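Side-chain contacts in cellulase (PDB 5E09), which probably hydrolyses internal beta-1,4-glucosidic bonds of cellulose, a halophilic family 5 glycoside hydrolase that carries a family 46 carbohydrate-binding module: residues R357-Q362 with D398-L403; D28-D33 with S106-Y111; R206-M211 with T261-P266; E462-Y465 with E469-G472. One frame throughout, in Å; residues are numbered along the deposited sequence.

Contact 1 of 4, residues R357-Q362 with D398-L403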
loop_
_atom_site.group_PDB
_atom_site.type_symbol
_atom_site.label_atom_id
_atom_site.label_comp_id
_atom_site.label_asym_id
_atom_site.label_seq_id
_atom_site.Cartn_x
_atom_site.Cartn_y
_atom_site.Cartn_z
ATOM N N ARG A 357 19.262 10.303 30.774
ATOM C CA ARG A 357 19.796 9.045 31.267
ATOM C C ARG A 357 20.011 8.059 30.130
ATOM O O ARG A 357 19.510 8.269 29.025
ATOM C CB ARG A 357 18.852 8.462 32.323
ATOM C CG ARG A 357 17.444 8.209 31.806
ATOM C CD ARG A 357 16.499 7.714 32.898
ATOM N NE ARG A 357 15.190 7.422 32.330
ATOM C CZ ARG A 357 14.882 6.274 31.732
ATOM N NH1 ARG A 357 15.791 5.311 31.622
ATOM N NH2 ARG A 357 13.668 6.087 31.230
ATOM N N ASP A 358 20.777 7.002 30.405
ATOM C CA ASP A 358 20.966 5.900 29.465
ATOM C C ASP A 358 19.604 5.408 28.980
ATOM O O ASP A 358 18.638 5.417 29.744
ATOM C CB ASP A 358 21.736 4.743 30.119
ATOM C CG ASP A 358 23.237 5.015 30.257
ATOM O OD1 ASP A 358 23.747 6.004 29.687
ATOM O OD2 ASP A 358 23.915 4.214 30.934
ATOM N N GLN A 359 19.513 4.982 27.722
ATOM C CA GLN A 359 18.233 4.511 27.194
ATOM C C GLN A 359 18.374 3.214 26.416
ATOM O O GLN A 359 19.214 3.103 25.528
ATOM C CB GLN A 359 17.589 5.576 26.300
ATOM C CG GLN A 359 17.254 6.875 27.015
ATOM C CD GLN A 359 15.811 7.293 26.820
ATOM O OE1 GLN A 359 15.142 6.852 25.881
ATOM N NE2 GLN A 359 15.317 8.146 27.714
ATOM N N ASP A 360 17.539 2.236 26.756
ATOM C CA ASP A 360 17.561 0.937 26.092
ATOM C C ASP A 360 16.597 0.904 24.911
ATOM O O ASP A 360 15.586 1.608 24.903
ATOM C CB ASP A 360 17.215 -0.178 27.081
ATOM C CG ASP A 360 18.383 -0.544 27.983
ATOM O OD1 ASP A 360 19.364 0.228 28.035
ATOM O OD2 ASP A 360 18.319 -1.602 28.644
ATOM N N ILE A 361 16.925 0.078 23.921
ATOM C CA ILE A 361 16.183 -0.024 22.667
ATOM C C ILE A 361 16.214 -1.460 22.165
ATOM O O ILE A 361 17.285 -2.014 21.920
ATOM C CB ILE A 361 16.767 0.882 21.557
ATOM C CG1 ILE A 361 16.817 2.345 21.997
ATOM C CG2 ILE A 361 15.963 0.736 20.274
ATOM C CD1 ILE A 361 17.850 3.151 21.253
ATOM N N GLN A 362 15.042 -2.057 21.997
ATOM C CA GLN A 362 14.965 -3.443 21.563
ATOM C C GLN A 362 15.141 -3.539 20.050
ATOM O O GLN A 362 14.352 -2.990 19.281
ATOM C CB GLN A 362 13.635 -4.068 22.002
ATOM C CG GLN A 362 13.440 -5.514 21.574
ATOM C CD GLN A 362 14.404 -6.464 22.259
ATOM O OE1 GLN A 362 15.111 -7.227 21.597
ATOM N NE2 GLN A 362 14.436 -6.428 23.592
ATOM N N ASP A 398 25.660 10.482 27.880
ATOM C CA ASP A 398 26.540 11.543 27.396
ATOM C C ASP A 398 26.410 11.748 25.887
ATOM O O ASP A 398 26.476 12.878 25.405
ATOM C CB ASP A 398 27.990 11.243 27.765
ATOM C CG ASP A 398 28.211 11.216 29.262
ATOM O OD1 ASP A 398 27.507 11.961 29.978
ATOM O OD2 ASP A 398 29.084 10.448 29.722
ATOM N N ALA A 399 26.230 10.660 25.144
ATOM C CA ALA A 399 26.008 10.761 23.703
ATOM C C ALA A 399 24.692 11.493 23.410
ATOM O O ALA A 399 24.640 12.404 22.581
ATOM C CB ALA A 399 26.007 9.384 23.070
ATOM N N LEU A 400 23.633 11.090 24.106
ATOM C CA LEU A 400 22.340 11.743 23.964
ATOM C C LEU A 400 22.461 13.222 24.313
ATOM O O LEU A 400 21.977 14.078 23.576
ATOM C CB LEU A 400 21.292 11.059 24.845
ATOM C CG LEU A 400 21.007 9.603 24.460
ATOM C CD1 LEU A 400 20.164 8.901 25.511
ATOM C CD2 LEU A 400 20.331 9.537 23.104
ATOM N N THR A 401 23.137 13.523 25.418
ATOM C CA THR A 401 23.358 14.909 25.816
ATOM C C THR A 401 24.055 15.698 24.710
ATOM O O THR A 401 23.602 16.774 24.322
ATOM C CB THR A 401 24.191 14.999 27.107
ATOM O OG1 THR A 401 23.444 14.437 28.189
ATOM C CG2 THR A 401 24.527 16.452 27.441
ATOM N N ALA A 402 25.148 15.148 24.197
ATOM C CA ALA A 402 25.935 15.816 23.169
ATOM C C ALA A 402 25.118 16.061 21.899
ATOM O O ALA A 402 25.255 17.106 21.257
ATOM C CB ALA A 402 27.188 14.997 22.847
ATOM N N LEU A 403 24.260 15.104 21.552
ATOM C CA LEU A 403 23.492 15.172 20.308
ATOM C C LEU A 403 22.282 16.096 20.384
ATOM O O LEU A 403 21.670 16.423 19.368
ATOM C CB LEU A 403 23.025 13.775 19.903
ATOM C CG LEU A 403 24.115 12.836 19.404
ATOM C CD1 LEU A 403 23.620 11.399 19.416
ATOM C CD2 LEU A 403 24.548 13.240 18.013
#
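L400 reaches from the helix toward the start of the strand with a single methyl, and that methyl does all the touching. L400 CD1 stands 3.6 Å from the carbonyl O of R357 and 3.9 Å from CG of Q359, so one carbon rests against a backbone oxygen and an aliphatic stem together. CG of L400 lies anti to its own carbonyl carbon (chi1 -64°), and CD1 then continues the extended line (chi2 169°), which carries the methyl well clear of the helix backbone. Q359 meets it with CG, the aliphatic part of a residue whose chain bends at chi2 (-127°) and turns its polar end from the leucine; the two side chains cross at about a right angle. R357 contributes through its main chain, since its CB points away from the helix. Within the module, which belongs to the E-set clan of immunoglobulin-like beta sandwiches, helix 397-403 links strand 392-395 of one sheet to strand 410-419 of the other. L400 suits this linking position because its branched apolar end also touches M395 of the first sheet and L429 of the second, as well as I356 in the loop. Polar bonds tie the same two pieces beside the leucine: D358 forms a salt bridge with K396 and accepts a hydrogen bond from the backbone N of A397, where the helix begins. Paired to D358, the lysine may temper the like charges of D358 OD1 and D398 OD2, which stand 6.9 Å apart without touching.

Contact 2 of 4, residues D28-D33 with S106-Y111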
loop_
_atom_site.group_PDB
_atom_site.type_symbol
_atom_site.label_atom_id
_atom_site.label_comp_id
_atom_site.label_asym_id
_atom_site.label_seq_id
_atom_site.Cartn_x
_atom_site.Cartn_y
_atom_site.Cartn_z
ATOM N N ASP A 28 -5.298 4.177 -16.099
ATOM C CA ASP A 28 -6.453 3.643 -15.403
ATOM C C ASP A 28 -7.369 4.747 -14.873
ATOM O O ASP A 28 -8.475 4.468 -14.423
ATOM C CB ASP A 28 -6.008 2.733 -14.253
ATOM C CG ASP A 28 -4.895 3.341 -13.416
ATOM O OD1 ASP A 28 -3.873 3.778 -13.992
ATOM O OD2 ASP A 28 -5.043 3.376 -12.178
ATOM N N ALA A 29 -6.917 5.997 -14.932
ATOM C CA ALA A 29 -7.722 7.118 -14.434
ATOM C C ALA A 29 -9.078 7.185 -15.120
ATOM O O ALA A 29 -9.180 7.027 -16.338
ATOM C CB ALA A 29 -6.978 8.445 -14.618
ATOM N N VAL A 30 -10.120 7.416 -14.331
ATOM C CA VAL A 30 -11.465 7.508 -14.871
ATOM C C VAL A 30 -11.773 8.942 -15.266
ATOM O O VAL A 30 -12.191 9.752 -14.438
ATOM C CB VAL A 30 -12.518 7.019 -13.866
ATOM C CG1 VAL A 30 -13.907 7.067 -14.491
ATOM C CG2 VAL A 30 -12.179 5.603 -13.391
ATOM N N GLY A 31 -11.561 9.252 -16.539
ATOM C CA GLY A 31 -11.766 10.599 -17.038
ATOM C C GLY A 31 -11.406 10.695 -18.505
ATOM O O GLY A 31 -11.366 9.681 -19.201
ATOM N N ASP A 32 -11.120 11.909 -18.966
ATOM C CA ASP A 32 -10.926 12.158 -20.393
ATOM C C ASP A 32 -9.639 11.557 -20.928
ATOM O O ASP A 32 -9.571 11.178 -22.096
ATOM C CB ASP A 32 -10.953 13.659 -20.684
ATOM C CG ASP A 32 -12.338 14.251 -20.537
ATOM O OD1 ASP A 32 -13.320 13.475 -20.509
ATOM O OD2 ASP A 32 -12.448 15.494 -20.452
ATOM N N ASP A 33 -8.619 11.474 -20.082
ATOM C CA ASP A 33 -7.397 10.768 -20.456
ATOM C C ASP A 33 -6.574 10.413 -19.220
ATOM O O ASP A 33 -7.054 10.531 -18.091
ATOM C CB ASP A 33 -6.565 11.593 -21.446
ATOM C CG ASP A 33 -5.955 12.827 -20.818
ATOM O OD1 ASP A 33 -6.537 13.376 -19.858
ATOM O OD2 ASP A 33 -4.881 13.251 -21.296
ATOM N N SER A 106 -13.938 -2.903 -14.642
ATOM C CA SER A 106 -14.522 -3.918 -13.779
ATOM C C SER A 106 -15.761 -3.436 -13.020
ATOM O O SER A 106 -16.778 -4.120 -13.010
ATOM C CB SER A 106 -13.479 -4.413 -12.783
ATOM O OG SER A 106 -13.034 -3.350 -11.956
ATOM N N TRP A 107 -15.678 -2.272 -12.378
ATOM C CA TRP A 107 -16.809 -1.783 -11.587
ATOM C C TRP A 107 -17.613 -0.733 -12.353
ATOM O O TRP A 107 -18.723 -0.382 -11.957
ATOM C CB TRP A 107 -16.339 -1.221 -10.235
ATOM C CG TRP A 107 -15.429 -0.024 -10.331
ATOM C CD1 TRP A 107 -14.067 -0.038 -10.409
ATOM C CD2 TRP A 107 -15.819 1.359 -10.352
ATOM N NE1 TRP A 107 -13.584 1.247 -10.484
ATOM C CE2 TRP A 107 -14.636 2.122 -10.451
ATOM C CE3 TRP A 107 -17.048 2.022 -10.298
ATOM C CZ2 TRP A 107 -14.649 3.521 -10.496
ATOM C CZ3 TRP A 107 -17.058 3.411 -10.341
ATOM C CH2 TRP A 107 -15.863 4.144 -10.437
ATOM N N LEU A 108 -17.006 -0.223 -13.427
ATOM C CA LEU A 108 -17.623 0.738 -14.345
ATOM C C LEU A 108 -18.745 0.163 -15.234
ATOM O O LEU A 108 -19.781 0.800 -15.430
ATOM C CB LEU A 108 -16.552 1.396 -15.221
ATOM C CG LEU A 108 -15.459 2.175 -14.487
ATOM C CD1 LEU A 108 -14.424 2.704 -15.469
ATOM C CD2 LEU A 108 -16.062 3.310 -13.675
ATOM N N TRP A 109 -18.452 -0.986 -15.864
ATOM C CA TRP A 109 -19.395 -1.678 -16.764
ATOM C C TRP A 109 -19.313 -3.227 -16.906
ATOM O O TRP A 109 -20.093 -3.811 -17.658
ATOM C CB TRP A 109 -19.350 -1.038 -18.157
ATOM C CG TRP A 109 -18.003 -1.115 -18.810
ATOM C CD1 TRP A 109 -16.995 -0.202 -18.717
ATOM C CD2 TRP A 109 -17.519 -2.165 -19.656
ATOM N NE1 TRP A 109 -15.911 -0.617 -19.453
ATOM C CE2 TRP A 109 -16.208 -1.818 -20.040
ATOM C CE3 TRP A 109 -18.065 -3.362 -20.127
ATOM C CZ2 TRP A 109 -15.435 -2.627 -20.871
ATOM C CZ3 TRP A 109 -17.297 -4.163 -20.953
ATOM C CH2 TRP A 109 -15.996 -3.792 -21.316
ATOM N N ILE A 110 -18.392 -3.882 -16.198
ATOM C CA ILE A 110 -18.231 -5.336 -16.236
ATOM C C ILE A 110 -19.092 -5.918 -15.115
ATOM O O ILE A 110 -19.708 -6.976 -15.239
ATOM C CB ILE A 110 -16.765 -5.754 -16.030
ATOM C CG1 ILE A 110 -15.872 -5.109 -17.092
ATOM C CG2 ILE A 110 -16.633 -7.269 -16.066
ATOM C CD1 ILE A 110 -14.410 -5.470 -16.962
ATOM N N TYR A 111 -19.103 -5.168 -14.018
ATOM C CA TYR A 111 -19.843 -5.428 -12.783
ATOM C C TYR A 111 -21.311 -5.829 -12.990
ATOM O O TYR A 111 -21.898 -6.525 -12.161
ATOM C CB TYR A 111 -19.740 -4.159 -11.930
ATOM C CG TYR A 111 -20.536 -4.091 -10.653
ATOM C CD1 TYR A 111 -20.004 -4.561 -9.453
ATOM C CD2 TYR A 111 -21.782 -3.479 -10.622
ATOM C CE1 TYR A 111 -20.714 -4.470 -8.268
ATOM C CE2 TYR A 111 -22.499 -3.383 -9.440
ATOM C CZ TYR A 111 -21.959 -3.880 -8.267
ATOM O OH TYR A 111 -22.663 -3.791 -7.090
#
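L108 faces V30 across a shallow apolar contact at the protein surface. From the helix, CB of L108 points toward the loop 28-33, and CG carries two methyls with separate tasks. L108 CD1, continuing the extended chain (chi2 177°), meets CG2 of V30 at 4.2 Å. CD2 turns to the neighbouring W107 and sits 3.3 Å above one face of its indole, offset toward the rim. That placing of CD2 over the ring is possible because W107 holds its ring folded back over the next residue (chi1 63°). The ring then also reaches the loop: CZ2 on the benzene ring of W107 lies 4.3 Å from V30 CG2, which approaches obliquely. One valine methyl thus touches both a leucine and a tryptophan, and a short branched residue puts that methyl against both neighbours at this surface contact. T63 and E65 also touch the L108 side chain, while H104 meets the W107 ring with the planes at about 65°. In the TIM barrel, residues 28-33 follow strand 20-23 and helix 105-110 follows strand 97-100; T63 and E65 follow strand 57-60 between them, so the contact spans three successive loops at the C-terminal ends of adjacent barrel strands.

Contact 3 of 4, residues R206-M211 with T261-P266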
loop_
_atom_site.group_PDB
_atom_site.type_symbol
_atom_site.label_atom_id
_atom_site.label_comp_id
_atom_site.label_asym_id
_atom_site.label_seq_id
_atom_site.Cartn_x
_atom_site.Cartn_y
_atom_site.Cartn_z
ATOM N N ARG A 206 -11.416 -21.865 -6.901
ATOM C CA ARG A 206 -12.170 -21.679 -8.136
ATOM C C ARG A 206 -11.296 -21.162 -9.272
ATOM O O ARG A 206 -11.464 -21.574 -10.431
ATOM C CB ARG A 206 -13.346 -20.743 -7.887
ATOM C CG ARG A 206 -14.286 -21.313 -6.851
ATOM C CD ARG A 206 -15.571 -20.556 -6.773
ATOM N NE ARG A 206 -16.673 -21.303 -7.368
ATOM C CZ ARG A 206 -17.615 -21.921 -6.666
ATOM N NH1 ARG A 206 -17.594 -21.874 -5.340
ATOM N NH2 ARG A 206 -18.585 -22.577 -7.290
ATOM N N LEU A 207 -10.360 -20.271 -8.951
ATOM C CA LEU A 207 -9.381 -19.870 -9.958
ATOM C C LEU A 207 -8.578 -21.095 -10.404
ATOM O O LEU A 207 -8.330 -21.298 -11.598
ATOM C CB LEU A 207 -8.454 -18.784 -9.418
ATOM C CG LEU A 207 -7.276 -18.456 -10.336
ATOM C CD1 LEU A 207 -7.767 -18.001 -11.686
ATOM C CD2 LEU A 207 -6.393 -17.401 -9.706
ATOM N N HIS A 208 -8.193 -21.912 -9.428
ATOM C CA HIS A 208 -7.454 -23.148 -9.680
ATOM C C HIS A 208 -8.202 -24.054 -10.656
ATOM O O HIS A 208 -7.634 -24.566 -11.621
ATOM C CB HIS A 208 -7.202 -23.875 -8.355
ATOM C CG HIS A 208 -6.216 -25.002 -8.459
ATOM N ND1 HIS A 208 -5.391 -25.168 -9.538
ATOM C CD2 HIS A 208 -5.941 -26.012 -7.597
ATOM C CE1 HIS A 208 -4.633 -26.243 -9.348
ATOM N NE2 HIS A 208 -4.949 -26.767 -8.185
ATOM N N GLN A 209 -9.495 -24.222 -10.406
ATOM C CA GLN A 209 -10.346 -25.040 -11.253
ATOM C C GLN A 209 -10.437 -24.456 -12.661
ATOM O O GLN A 209 -10.326 -25.187 -13.646
ATOM C CB GLN A 209 -11.739 -25.181 -10.629
ATOM C CG GLN A 209 -12.680 -26.116 -11.380
ATOM C CD GLN A 209 -12.085 -27.498 -11.613
ATOM O OE1 GLN A 209 -12.210 -28.060 -12.701
ATOM N NE2 GLN A 209 -11.439 -28.054 -10.588
ATOM N N THR A 210 -10.626 -23.142 -12.757
ATOM C CA THR A 210 -10.637 -22.480 -14.062
ATOM C C THR A 210 -9.362 -22.783 -14.846
ATOM O O THR A 210 -9.401 -23.088 -16.045
ATOM C CB THR A 210 -10.782 -20.952 -13.929
ATOM O OG1 THR A 210 -12.003 -20.634 -13.251
ATOM C CG2 THR A 210 -10.773 -20.285 -15.307
HETATM N N MSE A 211 -8.229 -22.713 -14.155
HETATM C CA MSE A 211 -6.944 -22.944 -14.798
HETATM C C MSE A 211 -6.777 -24.382 -15.249
HETATM O O MSE A 211 -6.286 -24.632 -16.351
HETATM C CB MSE A 211 -5.809 -22.539 -13.863
HETATM C CG MSE A 211 -5.718 -21.035 -13.768
HETATM SE SE MSE A 211 -4.264 -20.300 -12.734
HETATM C CE MSE A 211 -4.360 -18.504 -13.458
ATOM N N THR A 261 1.441 -22.111 -6.103
ATOM C CA THR A 261 2.893 -22.248 -6.234
ATOM C C THR A 261 3.379 -23.681 -5.971
ATOM O O THR A 261 4.277 -24.168 -6.651
ATOM C CB THR A 261 3.625 -21.274 -5.283
ATOM O OG1 THR A 261 3.336 -19.923 -5.670
ATOM C CG2 THR A 261 5.130 -21.488 -5.333
ATOM N N ALA A 262 2.777 -24.348 -4.991
ATOM C CA ALA A 262 3.132 -25.727 -4.662
ATOM C C ALA A 262 2.888 -26.654 -5.853
ATOM O O ALA A 262 3.661 -27.579 -6.104
ATOM C CB ALA A 262 2.352 -26.202 -3.453
ATOM N N ASN A 263 1.808 -26.400 -6.584
ATOM C CA ASN A 263 1.586 -27.054 -7.867
ATOM C C ASN A 263 2.284 -26.224 -8.938
ATOM O O ASN A 263 3.028 -25.299 -8.627
ATOM C CB ASN A 263 0.098 -27.067 -8.213
ATOM C CG ASN A 263 -0.740 -27.728 -7.133
ATOM O OD1 ASN A 263 -0.486 -28.869 -6.746
ATOM N ND2 ASN A 263 -1.734 -27.006 -6.627
ATOM N N GLY A 264 2.063 -26.523 -10.203
ATOM C CA GLY A 264 2.759 -25.794 -11.246
ATOM C C GLY A 264 2.435 -24.345 -11.513
ATOM O O GLY A 264 2.997 -23.743 -12.427
ATOM N N ILE A 265 1.506 -23.780 -10.748
ATOM C CA ILE A 265 1.095 -22.406 -11.039
ATOM C C ILE A 265 1.777 -21.258 -10.297
ATOM O O ILE A 265 1.677 -21.144 -9.075
ATOM C CB ILE A 265 -0.425 -22.327 -10.781
ATOM C CG1 ILE A 265 -1.120 -23.557 -11.374
ATOM C CG2 ILE A 265 -1.000 -21.032 -11.341
ATOM C CD1 ILE A 265 -2.611 -23.578 -11.175
ATOM N N PRO A 266 2.457 -20.386 -11.048
ATOM C CA PRO A 266 3.160 -19.237 -10.476
ATOM C C PRO A 266 2.192 -18.113 -10.110
ATOM O O PRO A 266 1.175 -17.931 -10.782
ATOM C CB PRO A 266 4.098 -18.813 -11.602
ATOM C CG PRO A 266 3.353 -19.177 -12.841
ATOM C CD PRO A 266 2.592 -20.440 -12.516
#
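H208 and I265 mark the closest approach of the two backbones, their CA atoms 8.7 Å apart. Residues 206-211 are regular helix, with the backbone N of M211 bonded to O of L207, whereas 261-266 is an irregular loop that becomes extended at I265. Three positions apart, H208 and M211 lie on the same flank of the helix, and I265 meets both with different branches. I265 CD1 comes obliquely to the H208 ring, 3.6 Å from ND1 of H208; I265 CG2 lies 3.6 Å from SE of M211, modelled as selenomethionine. The long, flexible methionine chain, here extended beyond CG, suits a buried place beside I265. In the TIM barrel the helix 201-214 leads from strand 190-193 to strand 219-225. The contact joins this helix to the loop between helix 243-261 and strand 267-272, on the outside of the barrel near A221, which both M211 and I265 also touch. With CG anti to the backbone N (chi1 -168°), the H208 ring swings out toward the loop. There NE2 of H208 makes a van der Waals approach of 3.6 Å to ND2 of N263, without a hydrogen bond between them, the ring and amide planes 19° apart; ND2 is held by a weak hydrogen bond to O of T259. Replacing H208 by an alanine takes away the ring, which would probably open a gap beside I265 CD1 and cost the N263 amide its ring neighbour. ND1 of H208 is buried by the contact and has no partner in the model.

Contact 4 of 4, residues E462-Y465 with E469-G472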
loop_
_atom_site.group_PDB
_atom_site.type_symbol
_atom_site.label_atom_id
_atom_site.label_comp_id
_atom_site.label_asym_id
_atom_site.label_seq_id
_atom_site.Cartn_x
_atom_site.Cartn_y
_atom_site.Cartn_z
ATOM N N GLU A 462 -9.106 8.206 20.560
ATOM C CA GLU A 462 -10.335 7.583 21.033
ATOM C C GLU A 462 -11.446 8.615 21.164
ATOM O O GLU A 462 -11.192 9.775 21.477
ATOM C CB GLU A 462 -10.124 6.887 22.373
ATOM C CG GLU A 462 -9.365 5.583 22.301
ATOM C CD GLU A 462 -9.263 4.909 23.660
ATOM O OE1 GLU A 462 -8.392 5.312 24.464
ATOM O OE2 GLU A 462 -10.060 3.981 23.925
ATOM N N ALA A 463 -12.677 8.178 20.927
ATOM C CA ALA A 463 -13.843 9.030 21.095
ATOM C C ALA A 463 -14.953 8.256 21.787
ATOM O O ALA A 463 -15.460 7.282 21.240
ATOM C CB ALA A 463 -14.318 9.549 19.754
ATOM N N VAL A 464 -15.324 8.673 22.994
ATOM C CA VAL A 464 -16.453 8.040 23.682
ATOM C C VAL A 464 -17.409 9.103 24.180
ATOM O O VAL A 464 -16.999 10.216 24.452
ATOM C CB VAL A 464 -16.009 7.171 24.874
ATOM C CG1 VAL A 464 -15.160 5.996 24.404
ATOM C CG2 VAL A 464 -15.260 8.009 25.896
ATOM N N TYR A 465 -18.687 8.777 24.294
ATOM C CA TYR A 465 -19.626 9.735 24.861
ATOM C C TYR A 465 -19.415 9.832 26.361
ATOM O O TYR A 465 -18.738 8.988 26.952
ATOM C CB TYR A 465 -21.067 9.347 24.550
ATOM C CG TYR A 465 -21.419 9.513 23.096
ATOM C CD1 TYR A 465 -21.474 10.774 22.514
ATOM C CD2 TYR A 465 -21.690 8.412 22.303
ATOM C CE1 TYR A 465 -21.794 10.928 21.180
ATOM C CE2 TYR A 465 -22.011 8.555 20.974
ATOM C CZ TYR A 465 -22.064 9.810 20.419
ATOM O OH TYR A 465 -22.388 9.939 19.092
ATOM N N GLU A 469 -20.055 5.289 26.089
ATOM C CA GLU A 469 -20.398 4.622 24.837
ATOM C C GLU A 469 -19.552 5.144 23.661
ATOM O O GLU A 469 -19.246 6.336 23.590
ATOM C CB GLU A 469 -21.894 4.812 24.574
ATOM C CG GLU A 469 -22.405 4.403 23.211
ATOM C CD GLU A 469 -23.910 4.608 23.094
ATOM O OE1 GLU A 469 -24.569 4.784 24.147
ATOM O OE2 GLU A 469 -24.432 4.602 21.958
ATOM N N PHE A 470 -19.176 4.256 22.741
ATOM C CA PHE A 470 -18.291 4.629 21.634
ATOM C C PHE A 470 -18.948 5.626 20.683
ATOM O O PHE A 470 -20.044 5.384 20.180
ATOM C CB PHE A 470 -17.853 3.393 20.847
ATOM C CG PHE A 470 -17.088 2.387 21.663
ATOM C CD1 PHE A 470 -16.481 2.750 22.851
ATOM C CD2 PHE A 470 -16.972 1.075 21.231
ATOM C CE1 PHE A 470 -15.778 1.822 23.600
ATOM C CE2 PHE A 470 -16.268 0.140 21.973
ATOM C CZ PHE A 470 -15.671 0.516 23.159
ATOM N N ALA A 471 -18.269 6.742 20.434
ATOM C CA ALA A 471 -18.799 7.787 19.562
ATOM C C ALA A 471 -18.168 7.745 18.173
ATOM O O ALA A 471 -17.045 7.272 18.015
ATOM C CB ALA A 471 -18.581 9.163 20.194
ATOM N N GLY A 472 -18.897 8.244 17.176
ATOM C CA GLY A 472 -18.356 8.438 15.837
ATOM C C GLY A 472 -18.416 7.226 14.928
ATOM O O GLY A 472 -18.964 6.195 15.306
HETATM O O HOH W 1 -21.843 7.682 17.423
#
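The carbonyl O of E469 is gripped by Y465 N at 2.6 Å, a nearly straight hydrogen bond (169°), and receives a CA-H...O contact from V464. A second bond, 3.0 Å long, joins A471 N to A463 O. Together they frame V464 and F470 as a non-hydrogen-bonded antiparallel pair, a single bridge where the chain folds back beside strand 458-465 of the family 46 carbohydrate-binding module. CG1 of V464 meets the edge of the F470 ring at CD1, 3.8 Å away. CG of Y465, anti to its carbonyl carbon (chi1 -70°), places the ring beside A471, whose CB sits over the centre of one face, a CH-pi contact 3.6 Å from the ring centroid; alanine is small enough to lie so close. Y465 OH bonds to a water (2.9 Å) that accepts from G472 N, and to R506 N. R506 makes a cation-pi contact with the ring and a salt bridge with E469. A leucine in place of Y465 would probably leave the water with G472 N but without its tyrosine partner, and R506 N without the hydroxyl. Glycine easily adopts the positive phi of G472 (86°). Backbone bonds set the register; the tyrosine serves A471 with its ring face and R506 with ring and hydroxyl.

In the fold
The four contacts lie in three successive modules and none touches another. Contacts 2 and 3 share the catalytic TIM barrel, their centres 28 Å apart and nearest atoms about 14 Å. Contact 2 joins a loop and a short helix that follow barrel strands at their C-terminal ends, the end where family 5 enzymes carry their active site; contact 3 lies at the N-terminal end of strand 267-272, away from that side. Contact 1 belongs to the E-set module and contact 4 to the carbohydrate-binding domain that follows it, 38 Å apart between centres. Contact 4 is also 38 Å from contact 2 between centres, whereas contact 1 is 54 Å from contact 2, across the chain's centre.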